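Local coordinates for uncharacterized protein YhfS (Escherichia coli, PDB 4J8L) that is of unknown function but carries pyridoxal 5'-phosphate covalently on a lysine and possibly has cysteine synthase-like activity, at residues D39-P49 with R217-Q228; C183-F192 with G204-I213. All coordinates share one frame; numbering follows the deposited sequence. Where two conformers were deposited one is given.

Contact 1 of 2, residues D39-P49 with R217-Q228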
ATOM      1  N   ASP A  39      20.627 -16.575   6.553  1.00 18.05           N
ATOM      2  CA  ASP A  39      22.011 -16.509   6.082  1.00 19.39           C
ATOM      3  C   ASP A  39      22.321 -15.184   5.388  1.00 20.46           C
ATOM      4  O   ASP A  39      21.443 -14.342   5.227  1.00 18.58           O
ATOM      5  CB  ASP A  39      22.379 -17.706   5.184  1.00 18.78           C
ATOM      6  CG  ASP A  39      21.600 -17.740   3.883  1.00 18.90           C
ATOM      7  OD1 ASP A  39      20.375 -17.510   3.912  1.00 20.30           O
ATOM      8  OD2 ASP A  39      22.207 -18.027   2.823  1.00 20.40           O
ATOM      9  N   LEU A  40      23.579 -15.011   5.005  1.00 15.32           N
ATOM     10  CA  LEU A  40      24.090 -13.732   4.538  1.00 14.72           C
ATOM     11  C   LEU A  40      24.767 -13.844   3.183  1.00 19.11           C
ATOM     12  O   LEU A  40      25.398 -14.847   2.875  1.00 17.69           O
ATOM     13  CB  LEU A  40      25.128 -13.211   5.528  1.00 16.06           C
ATOM     14  CG  LEU A  40      24.634 -12.858   6.930  1.00 17.07           C
ATOM     15  CD1 LEU A  40      25.802 -12.767   7.900  1.00 23.02           C
ATOM     16  CD2 LEU A  40      23.879 -11.527   6.889  1.00 18.39           C
ATOM     17  N   GLY A  41      24.660 -12.797   2.377  1.00 15.17           N
ATOM     18  CA  GLY A  41      25.588 -12.634   1.275  1.00 13.72           C
ATOM     19  C   GLY A  41      25.292 -13.303  -0.054  1.00 14.96           C
ATOM     20  O   GLY A  41      24.186 -13.791  -0.315  1.00 14.35           O
ATOM     21  N   LEU A  42      26.313 -13.316  -0.898  1.00 13.34           N
ATOM     22  CA  LEU A  42      26.162 -13.676  -2.307  1.00 13.21           C
ATOM     23  C   LEU A  42      26.442 -15.162  -2.496  1.00 14.41           C
ATOM     24  O   LEU A  42      27.508 -15.541  -2.965  1.00 17.46           O
ATOM     25  CB  LEU A  42      27.132 -12.844  -3.143  1.00 15.48           C
ATOM     26  CG  LEU A  42      26.993 -11.325  -3.006  1.00 18.97           C
ATOM     27  CD1 LEU A  42      27.904 -10.601  -3.979  1.00 18.49           C
ATOM     28  CD2 LEU A  42      25.551 -10.917  -3.222  1.00 18.44           C
ATOM     29  N   THR A  43      25.488 -15.998  -2.095  1.00 14.97           N
ATOM     30  CA  THR A  43      25.707 -17.442  -2.122  1.00 14.73           C
ATOM     31  C   THR A  43      25.748 -17.952  -3.566  1.00 16.55           C
ATOM     32  O   THR A  43      25.016 -17.463  -4.434  1.00 17.70           O
ATOM     33  CB  THR A  43      24.655 -18.200  -1.274  1.00 14.74           C
ATOM     34  OG1 THR A  43      23.385 -18.222  -1.938  1.00 19.10           O
ATOM     35  CG2 THR A  43      24.498 -17.543   0.095  1.00 16.04           C
ATOM     36  N   PRO A  44      26.617 -18.927  -3.830  1.00 16.63           N
ATOM     37  CA  PRO A  44      26.847 -19.377  -5.209  1.00 17.68           C
ATOM     38  C   PRO A  44      25.592 -19.883  -5.917  1.00 20.16           C
ATOM     39  O   PRO A  44      24.813 -20.661  -5.353  1.00 19.60           O
ATOM     40  CB  PRO A  44      27.881 -20.496  -5.054  1.00 20.47           C
ATOM     41  CG  PRO A  44      27.891 -20.844  -3.617  1.00 26.86           C
ATOM     42  CD  PRO A  44      27.470 -19.632  -2.862  1.00 21.15           C
ATOM     43  N   GLY A  45      25.403 -19.413  -7.148  1.00 18.79           N
ATOM     44  CA  GLY A  45      24.274 -19.825  -7.960  1.00 19.90           C
ATOM     45  C   GLY A  45      23.043 -18.963  -7.748  1.00 18.36           C
ATOM     46  O   GLY A  45      22.156 -18.928  -8.608  1.00 22.53           O
ATOM     47  N   LEU A  46      22.991 -18.271  -6.609  1.00 16.81           N
ATOM     48  CA  LEU A  46      21.840 -17.424  -6.270  1.00 19.29           C
ATOM     49  C   LEU A  46      22.143 -15.924  -6.277  1.00 17.73           C
ATOM     50  O   LEU A  46      21.252 -15.121  -6.554  1.00 16.91           O
ATOM     51  CB  LEU A  46      21.270 -17.789  -4.899  1.00 16.09           C
ATOM     52  CG  LEU A  46      20.733 -19.206  -4.693  1.00 19.48           C
ATOM     53  CD1 LEU A  46      20.168 -19.345  -3.272  1.00 17.41           C
ATOM     54  CD2 LEU A  46      19.683 -19.520  -5.731  1.00 23.04           C
ATOM     55  N   ASN A  47      23.383 -15.565  -5.947  1.00 15.51           N
ATOM     56  CA  ASN A  47      23.789 -14.178  -5.733  1.00 17.19           C
ATOM     57  C   ASN A  47      22.888 -13.483  -4.720  1.00 16.56           C
ATOM     58  O   ASN A  47      22.555 -12.305  -4.879  1.00 17.71           O
ATOM     59  CB  ASN A  47      23.798 -13.386  -7.040  1.00 15.07           C
ATOM     60  CG  ASN A  47      24.735 -12.183  -6.988  1.00 14.84           C
ATOM     61  OD1 ASN A  47      25.859 -12.275  -6.491  1.00 17.64           O
ATOM     62  ND2 ASN A  47      24.282 -11.060  -7.531  1.00 16.16           N
ATOM     63  N   GLN A  48      22.483 -14.228  -3.695  1.00 15.15           N
ATOM     64  CA  GLN A  48      21.665 -13.704  -2.603  1.00 14.86           C
ATOM     65  C   GLN A  48      21.634 -14.799  -1.542  1.00 15.25           C
ATOM     66  O   GLN A  48      22.058 -15.915  -1.798  1.00 14.69           O
ATOM     67  CB  GLN A  48      20.231 -13.406  -3.072  1.00 16.92           C
ATOM     68  CG  GLN A  48      19.520 -14.644  -3.591  1.00 15.51           C
ATOM     69  CD  GLN A  48      18.056 -14.433  -3.958  1.00 15.04           C
ATOM     70  OE1 GLN A  48      17.479 -15.242  -4.692  1.00 19.89           O
ATOM     71  NE2 GLN A  48      17.447 -13.358  -3.453  1.00 16.10           N
ATOM     72  N   PRO A  49      21.144 -14.483  -0.345  1.00 13.69           N
ATOM     73  CA  PRO A  49      21.033 -15.534   0.678  1.00 12.04           C
ATOM     74  C   PRO A  49      20.061 -16.631   0.300  1.00 13.28           C
ATOM     75  O   PRO A  49      19.053 -16.382  -0.376  1.00 15.80           O
ATOM     76  CB  PRO A  49      20.515 -14.758   1.903  1.00 14.08           C
ATOM     77  CG  PRO A  49      21.098 -13.395   1.725  1.00 16.98           C
ATOM     78  CD  PRO A  49      20.989 -13.135   0.238  1.00 14.54           C
ATOM     79  N   ARG A 217      16.083  -9.455 -11.034  1.00 19.44           N
ATOM     80  CA  ARG A 217      17.184 -10.127 -10.342  1.00 22.00           C
ATOM     81  C   ARG A 217      18.522  -9.961 -11.073  1.00 19.46           C
ATOM     82  O   ARG A 217      19.572  -9.834 -10.435  1.00 18.87           O
ATOM     83  CB  ARG A 217      16.866 -11.607 -10.101  1.00 22.01           C
ATOM     84  CG  ARG A 217      15.832 -11.841  -8.997  1.00 21.45           C
ATOM     85  CD  ARG A 217      16.409 -11.538  -7.592  1.00 24.79           C
ATOM     86  NE  ARG A 217      17.701 -12.192  -7.410  1.00 25.64           N
ATOM     87  CZ  ARG A 217      18.643 -11.790  -6.562  1.00 23.03           C
ATOM     88  NH1 ARG A 217      18.437 -10.740  -5.776  1.00 19.90           N
ATOM     89  NH2 ARG A 217      19.795 -12.448  -6.501  1.00 24.39           N
ATOM     90  N   ALA A 218      18.474  -9.918 -12.402  1.00 18.38           N
ATOM     91  CA  ALA A 218      19.689  -9.774 -13.201  1.00 22.23           C
ATOM     92  C   ALA A 218      20.413  -8.445 -12.965  1.00 25.50           C
ATOM     93  O   ALA A 218      21.614  -8.349 -13.222  1.00 27.26           O
ATOM     94  CB  ALA A 218      19.387  -9.975 -14.700  1.00 23.45           C
ATOM     95  N   THR A 219      19.690  -7.432 -12.477  1.00 20.55           N
ATOM     96  CA  THR A 219      20.282  -6.115 -12.226  1.00 21.36           C
ATOM     97  C   THR A 219      20.861  -6.003 -10.829  1.00 18.08           C
ATOM     98  O   THR A 219      21.567  -5.044 -10.521  1.00 20.23           O
ATOM     99  CB  THR A 219      19.255  -4.964 -12.392  1.00 17.72           C
ATOM    100  OG1 THR A 219      18.286  -5.027 -11.336  1.00 21.41           O
ATOM    101  CG2 THR A 219      18.568  -5.064 -13.738  1.00 20.19           C
ATOM    102  N   LEU A 220      20.556  -6.981  -9.981  1.00 18.01           N
ATOM    103  CA  LEU A 220      20.948  -6.918  -8.570  1.00 15.87           C
ATOM    104  C   LEU A 220      22.322  -7.568  -8.369  1.00 16.21           C
ATOM    105  O   LEU A 220      22.453  -8.596  -7.714  1.00 16.33           O
ATOM    106  CB  LEU A 220      19.883  -7.584  -7.695  1.00 18.54           C
ATOM    107  CG  LEU A 220      18.483  -6.977  -7.857  1.00 22.82           C
ATOM    108  CD1 LEU A 220      17.519  -7.566  -6.844  1.00 28.58           C
ATOM    109  CD2 LEU A 220      18.519  -5.449  -7.733  1.00 22.14           C
ATOM    110  N   TYR A 221      23.342  -6.955  -8.962  1.00 17.15           N
ATOM    111  CA  TYR A 221      24.687  -7.527  -8.975  1.00 17.71           C
ATOM    112  C   TYR A 221      25.415  -7.471  -7.635  1.00 19.75           C
ATOM    113  O   TYR A 221      26.159  -8.387  -7.294  1.00 19.44           O
ATOM    114  CB  TYR A 221      25.562  -6.802 -10.000  1.00 19.63           C
ATOM    115  CG  TYR A 221      25.147  -6.971 -11.448  1.00 23.96           C
ATOM    116  CD1 TYR A 221      25.483  -8.123 -12.159  1.00 24.82           C
ATOM    117  CD2 TYR A 221      24.450  -5.967 -12.118  1.00 24.87           C
ATOM    118  CE1 TYR A 221      25.120  -8.275 -13.492  1.00 28.26           C
ATOM    119  CE2 TYR A 221      24.078  -6.114 -13.447  1.00 27.23           C
ATOM    120  CZ  TYR A 221      24.416  -7.274 -14.127  1.00 30.02           C
ATOM    121  OH  TYR A 221      24.056  -7.432 -15.452  1.00 28.75           O
ATOM    122  N   SER A 222      25.217  -6.381  -6.903  1.00 18.28           N
ATOM    123  CA  SER A 222      26.102  -6.018  -5.798  1.00 17.10           C
ATOM    124  C   SER A 222      25.709  -6.645  -4.466  1.00 17.67           C
ATOM    125  O   SER A 222      24.588  -7.109  -4.293  1.00 16.94           O
ATOM    126  CB  SER A 222      26.115  -4.495  -5.640  1.00 16.84           C
ATOM    127  OG  SER A 222      24.860  -4.038  -5.161  1.00 15.90           O
ATOM    128  N   GLY A 223      26.646  -6.652  -3.524  1.00 16.09           N
ATOM    129  CA  GLY A 223      26.335  -7.068  -2.165  1.00 15.75           C
ATOM    130  C   GLY A 223      25.242  -6.214  -1.531  1.00 19.37           C
ATOM    131  O   GLY A 223      24.334  -6.731  -0.888  1.00 15.63           O
ATOM    132  N   GLY A 224      25.314  -4.901  -1.718  1.00 15.66           N
ATOM    133  CA  GLY A 224      24.339  -4.014  -1.114  1.00 18.11           C
ATOM    134  C   GLY A 224      22.942  -4.143  -1.685  1.00 19.41           C
ATOM    135  O   GLY A 224      21.965  -3.774  -1.030  1.00 19.69           O
ATOM    136  N   SER A 225      22.851  -4.661  -2.910  0.50 15.93           N
ATOM    137  CA  SER A 225      21.577  -4.817  -3.604  0.50 15.78           C
ATOM    138  C   SER A 225      20.685  -5.845  -2.918  0.50 15.38           C
ATOM    139  O   SER A 225      19.462  -5.791  -3.034  0.50 15.79           O
ATOM    140  CB  SER A 225      21.802  -5.250  -5.061  0.50 17.30           C
ATOM    141  OG  SER A 225      22.365  -4.217  -5.853  0.50 18.80           O
ATOM    142  N   GLN A 226      21.308  -6.784  -2.212  1.00 14.85           N
ATOM    143  CA  GLN A 226      20.603  -7.937  -1.659  1.00 13.85           C
ATOM    144  C   GLN A 226      19.874  -7.631  -0.362  1.00 14.86           C
ATOM    145  O   GLN A 226      20.274  -6.766   0.411  1.00 16.50           O
ATOM    146  CB  GLN A 226      21.557  -9.109  -1.395  1.00 14.24           C
ATOM    147  CG  GLN A 226      22.472  -9.450  -2.562  1.00 15.53           C
ATOM    148  CD  GLN A 226      21.745  -9.558  -3.895  1.00 16.81           C
ATOM    149  OE1 GLN A 226      20.631 -10.085  -3.972  1.00 16.66           O
ATOM    150  NE2 GLN A 226      22.375  -9.054  -4.951  1.00 17.29           N
ATOM    151  N   ILE A 227      18.810  -8.383  -0.129  1.00 13.33           N
ATOM    152  CA  ILE A 227      18.125  -8.365   1.154  1.00 14.05           C
ATOM    153  C   ILE A 227      18.657  -9.554   1.961  1.00 17.16           C
ATOM    154  O   ILE A 227      18.649 -10.698   1.488  1.00 15.25           O
ATOM    155  CB  ILE A 227      16.602  -8.437   0.944  1.00 13.48           C
ATOM    156  CG1 ILE A 227      16.122  -7.227   0.128  1.00 12.89           C
ATOM    157  CG2 ILE A 227      15.860  -8.509   2.276  1.00 15.24           C
ATOM    158  CD1 ILE A 227      16.643  -5.864   0.648  1.00 14.33           C
ATOM    159  N   GLN A 228      19.159  -9.297   3.169  1.00 13.60           N
ATOM    160  CA  GLN A 228      19.787 -10.383   3.930  1.00 11.30           C
ATOM    161  C   GLN A 228      18.745 -11.343   4.513  1.00 12.79           C
ATOM    162  O   GLN A 228      17.573 -10.981   4.644  1.00 14.99           O
ATOM    163  CB  GLN A 228      20.689  -9.826   5.034  1.00 14.52           C
ATOM    164  CG  GLN A 228      21.810  -8.924   4.505  1.00 10.71           C
ATOM    165  CD  GLN A 228      22.723  -9.634   3.499  1.00 10.49           C
ATOM    166  OE1 GLN A 228      22.894 -10.841   3.542  1.00 14.67           O
ATOM    167  NE2 GLN A 228      23.315  -8.862   2.592  1.00 14.16           N
TER
HETATM  168  O   HOH W   1      21.680 -11.391  -9.369  1.00 19.83           O
HETATM  169  O   HOH W   2      18.391 -10.478  -2.238  1.00 15.68           O

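Contact 2 of 2, residues C183-F192 with G204-I213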
ATOM      1  N   CYS A 183      -1.161  -8.610  -8.802  1.00 19.04           N
ATOM      2  CA  CYS A 183      -0.708  -9.839  -9.459  1.00 17.91           C
ATOM      3  C   CYS A 183      -1.690 -10.996  -9.295  1.00 19.67           C
ATOM      4  O   CYS A 183      -1.550 -12.026  -9.956  1.00 25.09           O
ATOM      5  CB  CYS A 183       0.682 -10.258  -8.966  1.00 19.85           C
ATOM      6  SG  CYS A 183       0.768 -10.700  -7.222  1.00 19.28           S
ATOM      7  N   GLU A 184      -2.671 -10.835  -8.413  1.00 19.37           N
ATOM      8  CA  GLU A 184      -3.680 -11.866  -8.203  1.00 19.31           C
ATOM      9  C   GLU A 184      -4.928 -11.617  -9.038  1.00 23.40           C
ATOM     10  O   GLU A 184      -5.826 -12.456  -9.085  1.00 24.39           O
ATOM     11  CB  GLU A 184      -4.069 -11.960  -6.725  1.00 20.17           C
ATOM     12  CG  GLU A 184      -2.902 -12.263  -5.805  1.00 21.50           C
ATOM     13  CD  GLU A 184      -3.308 -12.330  -4.344  1.00 21.65           C
ATOM     14  OE1 GLU A 184      -3.762 -11.298  -3.798  1.00 20.73           O
ATOM     15  OE2 GLU A 184      -3.174 -13.419  -3.745  1.00 24.26           O
ATOM     16  N   CYS A 185      -4.992 -10.462  -9.694  1.00 23.48           N
ATOM     17  CA  CYS A 185      -6.164 -10.158 -10.508  1.00 24.18           C
ATOM     18  C   CYS A 185      -5.835  -9.506 -11.855  1.00 28.57           C
ATOM     19  O   CYS A 185      -6.612  -8.699 -12.380  1.00 26.08           O
ATOM     20  CB  CYS A 185      -7.184  -9.326  -9.718  1.00 23.01           C
ATOM     21  SG  CYS A 185      -6.623  -7.693  -9.152  1.00 26.10           S
ATOM     22  N   GLY A 186      -4.687  -9.864 -12.420  1.00 23.22           N
ATOM     23  CA  GLY A 186      -4.398  -9.486 -13.790  1.00 25.53           C
ATOM     24  C   GLY A 186      -3.101  -8.757 -14.096  1.00 26.95           C
ATOM     25  O   GLY A 186      -2.698  -8.684 -15.256  1.00 25.53           O
ATOM     26  N   ALA A 187      -2.447  -8.212 -13.079  1.00 22.39           N
ATOM     27  CA  ALA A 187      -1.210  -7.463 -13.293  1.00 22.63           C
ATOM     28  C   ALA A 187      -0.029  -8.384 -13.572  1.00 20.84           C
ATOM     29  O   ALA A 187       0.028  -9.524 -13.082  1.00 22.14           O
ATOM     30  CB  ALA A 187      -0.900  -6.570 -12.082  1.00 18.61           C
ATOM     31  N   ASN A 188       0.925  -7.890 -14.347  1.00 20.13           N
ATOM     32  CA  ASN A 188       2.150  -8.642 -14.574  1.00 19.96           C
ATOM     33  C   ASN A 188       3.041  -8.660 -13.344  1.00 19.67           C
ATOM     34  O   ASN A 188       3.677  -9.662 -13.072  1.00 20.11           O
ATOM     35  CB  ASN A 188       2.890  -8.127 -15.798  1.00 21.22           C
ATOM     36  CG  ASN A 188       2.061  -8.258 -17.040  1.00 24.91           C
ATOM     37  OD1 ASN A 188       1.359  -7.326 -17.425  1.00 24.62           O
ATOM     38  ND2 ASN A 188       2.082  -9.442 -17.641  1.00 29.96           N
ATOM     39  N   VAL A 189       3.081  -7.553 -12.607  1.00 18.10           N
ATOM     40  CA  VAL A 189       3.725  -7.539 -11.292  1.00 17.03           C
ATOM     41  C   VAL A 189       3.005  -6.607 -10.337  1.00 17.14           C
ATOM     42  O   VAL A 189       2.506  -5.546 -10.746  1.00 18.78           O
ATOM     43  CB  VAL A 189       5.219  -7.105 -11.332  1.00 21.53           C
ATOM     44  CG1 VAL A 189       6.117  -8.223 -11.868  1.00 24.30           C
ATOM     45  CG2 VAL A 189       5.399  -5.818 -12.131  1.00 24.12           C
ATOM     46  N   SER A 190       2.948  -7.037  -9.078  1.00 15.89           N
ATOM     47  CA  SER A 190       2.567  -6.198  -7.945  1.00 15.23           C
ATOM     48  C   SER A 190       3.811  -5.621  -7.296  1.00 18.17           C
ATOM     49  O   SER A 190       4.885  -6.211  -7.373  1.00 16.42           O
ATOM     50  CB  SER A 190       1.833  -7.029  -6.889  1.00 15.02           C
ATOM     51  OG  SER A 190       0.442  -7.112  -7.140  1.00 19.49           O
ATOM     52  N   THR A 191       3.670  -4.471  -6.641  1.00 15.62           N
ATOM     53  CA  THR A 191       4.782  -3.921  -5.877  1.00 13.84           C
ATOM     54  C   THR A 191       4.272  -3.406  -4.539  1.00 16.42           C
ATOM     55  O   THR A 191       3.157  -2.900  -4.445  1.00 15.52           O
ATOM     56  CB  THR A 191       5.470  -2.745  -6.601  1.00 16.64           C
ATOM     57  OG1 THR A 191       4.539  -1.666  -6.754  1.00 17.02           O
ATOM     58  CG2 THR A 191       6.011  -3.148  -7.952  1.00 16.05           C
ATOM     59  N   PHE A 192       5.094  -3.529  -3.507  1.00 13.78           N
ATOM     60  CA  PHE A 192       4.741  -2.958  -2.208  1.00 16.38           C
ATOM     61  C   PHE A 192       5.914  -2.829  -1.258  1.00 14.82           C
ATOM     62  O   PHE A 192       6.853  -3.620  -1.312  1.00 15.82           O
ATOM     63  CB  PHE A 192       3.614  -3.750  -1.524  1.00 12.88           C
ATOM     64  CG  PHE A 192       3.852  -5.233  -1.429  1.00 13.48           C
ATOM     65  CD1 PHE A 192       3.432  -6.081  -2.448  1.00 16.57           C
ATOM     66  CD2 PHE A 192       4.443  -5.793  -0.292  1.00 16.51           C
ATOM     67  CE1 PHE A 192       3.621  -7.455  -2.359  1.00 15.43           C
ATOM     68  CE2 PHE A 192       4.639  -7.174  -0.197  1.00 16.29           C
ATOM     69  CZ  PHE A 192       4.226  -8.002  -1.230  1.00 16.93           C
ATOM     70  N   GLY A 204      11.390  -3.681   0.017  1.00 14.29           N
ATOM     71  CA  GLY A 204      10.197  -3.717  -0.809  1.00 13.86           C
ATOM     72  C   GLY A 204      10.088  -5.053  -1.510  1.00 14.81           C
ATOM     73  O   GLY A 204      11.036  -5.832  -1.515  1.00 15.26           O
ATOM     74  N   ALA A 205       8.926  -5.327  -2.092  1.00 14.54           N
ATOM     75  CA  ALA A 205       8.708  -6.587  -2.798  1.00 15.56           C
ATOM     76  C   ALA A 205       8.141  -6.342  -4.183  1.00 18.14           C
ATOM     77  O   ALA A 205       7.263  -5.504  -4.353  1.00 13.37           O
ATOM     78  CB  ALA A 205       7.760  -7.480  -1.994  1.00 15.99           C
ATOM     79  N   VAL A 206       8.648  -7.079  -5.171  1.00 13.36           N
ATOM     80  CA  VAL A 206       8.005  -7.136  -6.480  1.00 13.95           C
ATOM     81  C   VAL A 206       7.543  -8.575  -6.649  1.00 16.06           C
ATOM     82  O   VAL A 206       8.324  -9.497  -6.461  1.00 15.97           O
ATOM     83  CB  VAL A 206       8.965  -6.771  -7.609  1.00 14.68           C
ATOM     84  CG1 VAL A 206       8.228  -6.747  -8.948  1.00 16.33           C
ATOM     85  CG2 VAL A 206       9.595  -5.404  -7.349  1.00 16.40           C
ATOM     86  N   VAL A 207       6.270  -8.774  -6.982  1.00 15.98           N
ATOM     87  CA  VAL A 207       5.709 -10.123  -7.024  1.00 15.84           C
ATOM     88  C   VAL A 207       4.933 -10.286  -8.327  1.00 16.12           C
ATOM     89  O   VAL A 207       4.064  -9.476  -8.634  1.00 17.54           O
ATOM     90  CB  VAL A 207       4.748 -10.362  -5.832  1.00 16.23           C
ATOM     91  CG1 VAL A 207       4.237 -11.806  -5.838  1.00 17.30           C
ATOM     92  CG2 VAL A 207       5.428 -10.037  -4.482  1.00 16.86           C
ATOM     93  N   GLY A 208       5.246 -11.316  -9.103  1.00 17.16           N
ATOM     94  CA  GLY A 208       4.509 -11.536 -10.335  1.00 20.13           C
ATOM     95  C   GLY A 208       5.178 -12.476 -11.314  1.00 18.18           C
ATOM     96  O   GLY A 208       5.757 -13.481 -10.923  1.00 18.59           O
ATOM     97  N   ASP A 209       5.096 -12.134 -12.593  1.00 18.92           N
ATOM     98  CA  ASP A 209       5.576 -13.005 -13.666  1.00 19.97           C
ATOM     99  C   ASP A 209       7.089 -13.207 -13.633  1.00 19.79           C
ATOM    100  O   ASP A 209       7.852 -12.262 -13.411  1.00 19.14           O
ATOM    101  CB  ASP A 209       5.158 -12.435 -15.025  1.00 20.88           C
ATOM    102  CG  ASP A 209       3.654 -12.447 -15.231  1.00 23.80           C
ATOM    103  OD1 ASP A 209       2.921 -13.051 -14.414  1.00 23.60           O
ATOM    104  OD2 ASP A 209       3.199 -11.861 -16.233  1.00 24.91           O
ATOM    105  N   ALA A 210       7.512 -14.446 -13.873  1.00 20.70           N
ATOM    106  CA  ALA A 210       8.921 -14.819 -13.829  1.00 21.52           C
ATOM    107  C   ALA A 210       9.807 -14.030 -14.796  1.00 20.77           C
ATOM    108  O   ALA A 210      10.934 -13.673 -14.452  1.00 22.39           O
ATOM    109  CB  ALA A 210       9.079 -16.326 -14.074  1.00 21.47           C
ATOM    110  N   ASP A 211       9.320 -13.766 -16.007  1.00 22.13           N
ATOM    111  CA  ASP A 211      10.158 -13.032 -16.952  1.00 24.52           C
ATOM    112  C   ASP A 211      10.497 -11.635 -16.409  1.00 22.40           C
ATOM    113  O   ASP A 211      11.632 -11.177 -16.521  1.00 24.44           O
ATOM    114  CB  ASP A 211       9.583 -13.011 -18.382  1.00 28.36           C
ATOM    115  CG  ASP A 211       8.209 -12.362 -18.484  1.00 29.82           C
ATOM    116  OD1 ASP A 211       7.595 -12.011 -17.463  1.00 29.78           O
ATOM    117  OD2 ASP A 211       7.724 -12.225 -19.626  1.00 33.83           O
ATOM    118  N   VAL A 212       9.530 -10.989 -15.770  1.00 20.55           N
ATOM    119  CA  VAL A 212       9.793  -9.685 -15.163  1.00 20.19           C
ATOM    120  C   VAL A 212      10.726  -9.784 -13.950  1.00 20.45           C
ATOM    121  O   VAL A 212      11.707  -9.044 -13.848  1.00 19.67           O
ATOM    122  CB  VAL A 212       8.495  -8.985 -14.733  1.00 19.66           C
ATOM    123  CG1 VAL A 212       8.818  -7.632 -14.099  1.00 20.12           C
ATOM    124  CG2 VAL A 212       7.572  -8.830 -15.925  1.00 23.05           C
ATOM    125  N   ILE A 213      10.415 -10.695 -13.031  1.00 18.89           N
ATOM    126  CA  ILE A 213      11.229 -10.880 -11.834  1.00 17.33           C
ATOM    127  C   ILE A 213      12.671 -11.249 -12.192  1.00 18.57           C
ATOM    128  O   ILE A 213      13.612 -10.752 -11.571  1.00 19.16           O
ATOM    129  CB  ILE A 213      10.628 -11.954 -10.912  1.00 18.49           C
ATOM    130  CG1 ILE A 213       9.220 -11.539 -10.472  1.00 19.07           C
ATOM    131  CG2 ILE A 213      11.522 -12.196  -9.681  1.00 18.46           C
ATOM    132  CD1 ILE A 213       9.164 -10.182  -9.785  1.00 20.17           C
TER

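Contact 1 of 2, residues D39-P49 with R217-Q228
NH2 of R217 is shared by two backbone oxygens of the 39-49 loop, L46 O at 3.0 Å and N47 O at 3.2 Å, each through a weak hydrogen bond. Both oxygens lie at the edge of the guanidinium. R217 NH1 makes the firmer bond, 2.9 Å and nearly straight (173°), to a lone pair of Q226 OE1, which lies in the guanidinium plane. Over one face of the same group lies the amide of Q48, stacked with the planes only 9° apart and NE2 3.6 Å above the plane. Q48 NE2 also bonds E56 of helix 50-62 and a water that links it to Q226 OE1 and I227 N.

The Q226 amide is fixed in its rotation, since its NE2 donates to L220 O and S222 O while OE1 takes R217. Against the bent stem of this side chain rests L42, whose CD2 comes within 3.5 Å of Q226 CG, crossing at about a right angle. N47 has CG anti to its own backbone N (chi1 -156°), which turns ND2 toward the 217-228 segment, where it donates to Y221 O at 3.3 Å. A second water joins N47 ND2 to R217 O.

At the far end Q228, right before helix 229-261, bends its chain so that OE1 accepts from G41 N at 2.9 Å, in the carbonyl plane and on a lone pair. L40 CD2 and P49 CG pack beside Q228 OE1, each 3.6 Å from it.

The contact joins the loop that enters helix 50-62 to the connection between helices 210-219 and 229-261. R217 and Q228 reach for backbone atoms of the loop, and N47 ND2 does the same in reverse, so the fit probably depends heavily on backbone conformation.

Contact 2 of 2, residues C183-F192 with G204-I213
A205 CB sits over one face of the F192 ring, offset toward the rim, in a CH-pi contact 3.9 Å from the ring centroid. F192 has CG between backbone N and carbonyl carbon (chi1 52°), which swings the ring over the neighbouring strand, where CE1 also meets V207 CG2. Nearer the helix, V189 CG1 and V212 CG1 touch tip to tip at 3.6 Å, with I213 CD1 close by.

Along the strands the antiparallel backbones pair at S190 with V207 and at F192 with A205, two hydrogen bonds each; S190 N to V207 O is 2.7 Å. G208 passes so close to N188 O that a side chain there would clash.

The pairing ends in polar groups: D209 N donates to N188 O at 2.9 Å, and N188 ND2 donates a hydrogen bond to D209 OD2 at 3.0 Å, amide and carboxylate nearly perpendicular. With an alanine in place of D209 the carboxylate is gone, and N188 ND2 would probably lose this acceptor, although A167 N still holds OD1.

Strands 189-193 and 203-208 form a hairpin whose connection carries K196, the lysine that holds pyridoxal 5'-phosphate, flanked in the sheet by strands 167-170 and 67-72, with T191 and V212 against helix 74-86.

Overall arrangement
Contact 2 is core, while contact 1 is only partly buried, toward the edge of the chain. The strand pairing of 183-192 with 204-213 is buried in the mixed sheet, where regular backbone bonds and apolar side chains do the work; between 39-49 and 217-228, loops and turns near the periphery meet through side-chain amides, a guanidinium and waters. Helix 210-219 serves both: its first turn packs V212 and I213 on the hairpin, and its later turn supplies R217. Contact 2 is nested in the chain between the two halves of contact 1, and their centres lie about 20 Å apart. The helix thus leads from the hairpin that carries the cofactor lysine to the outlying loop.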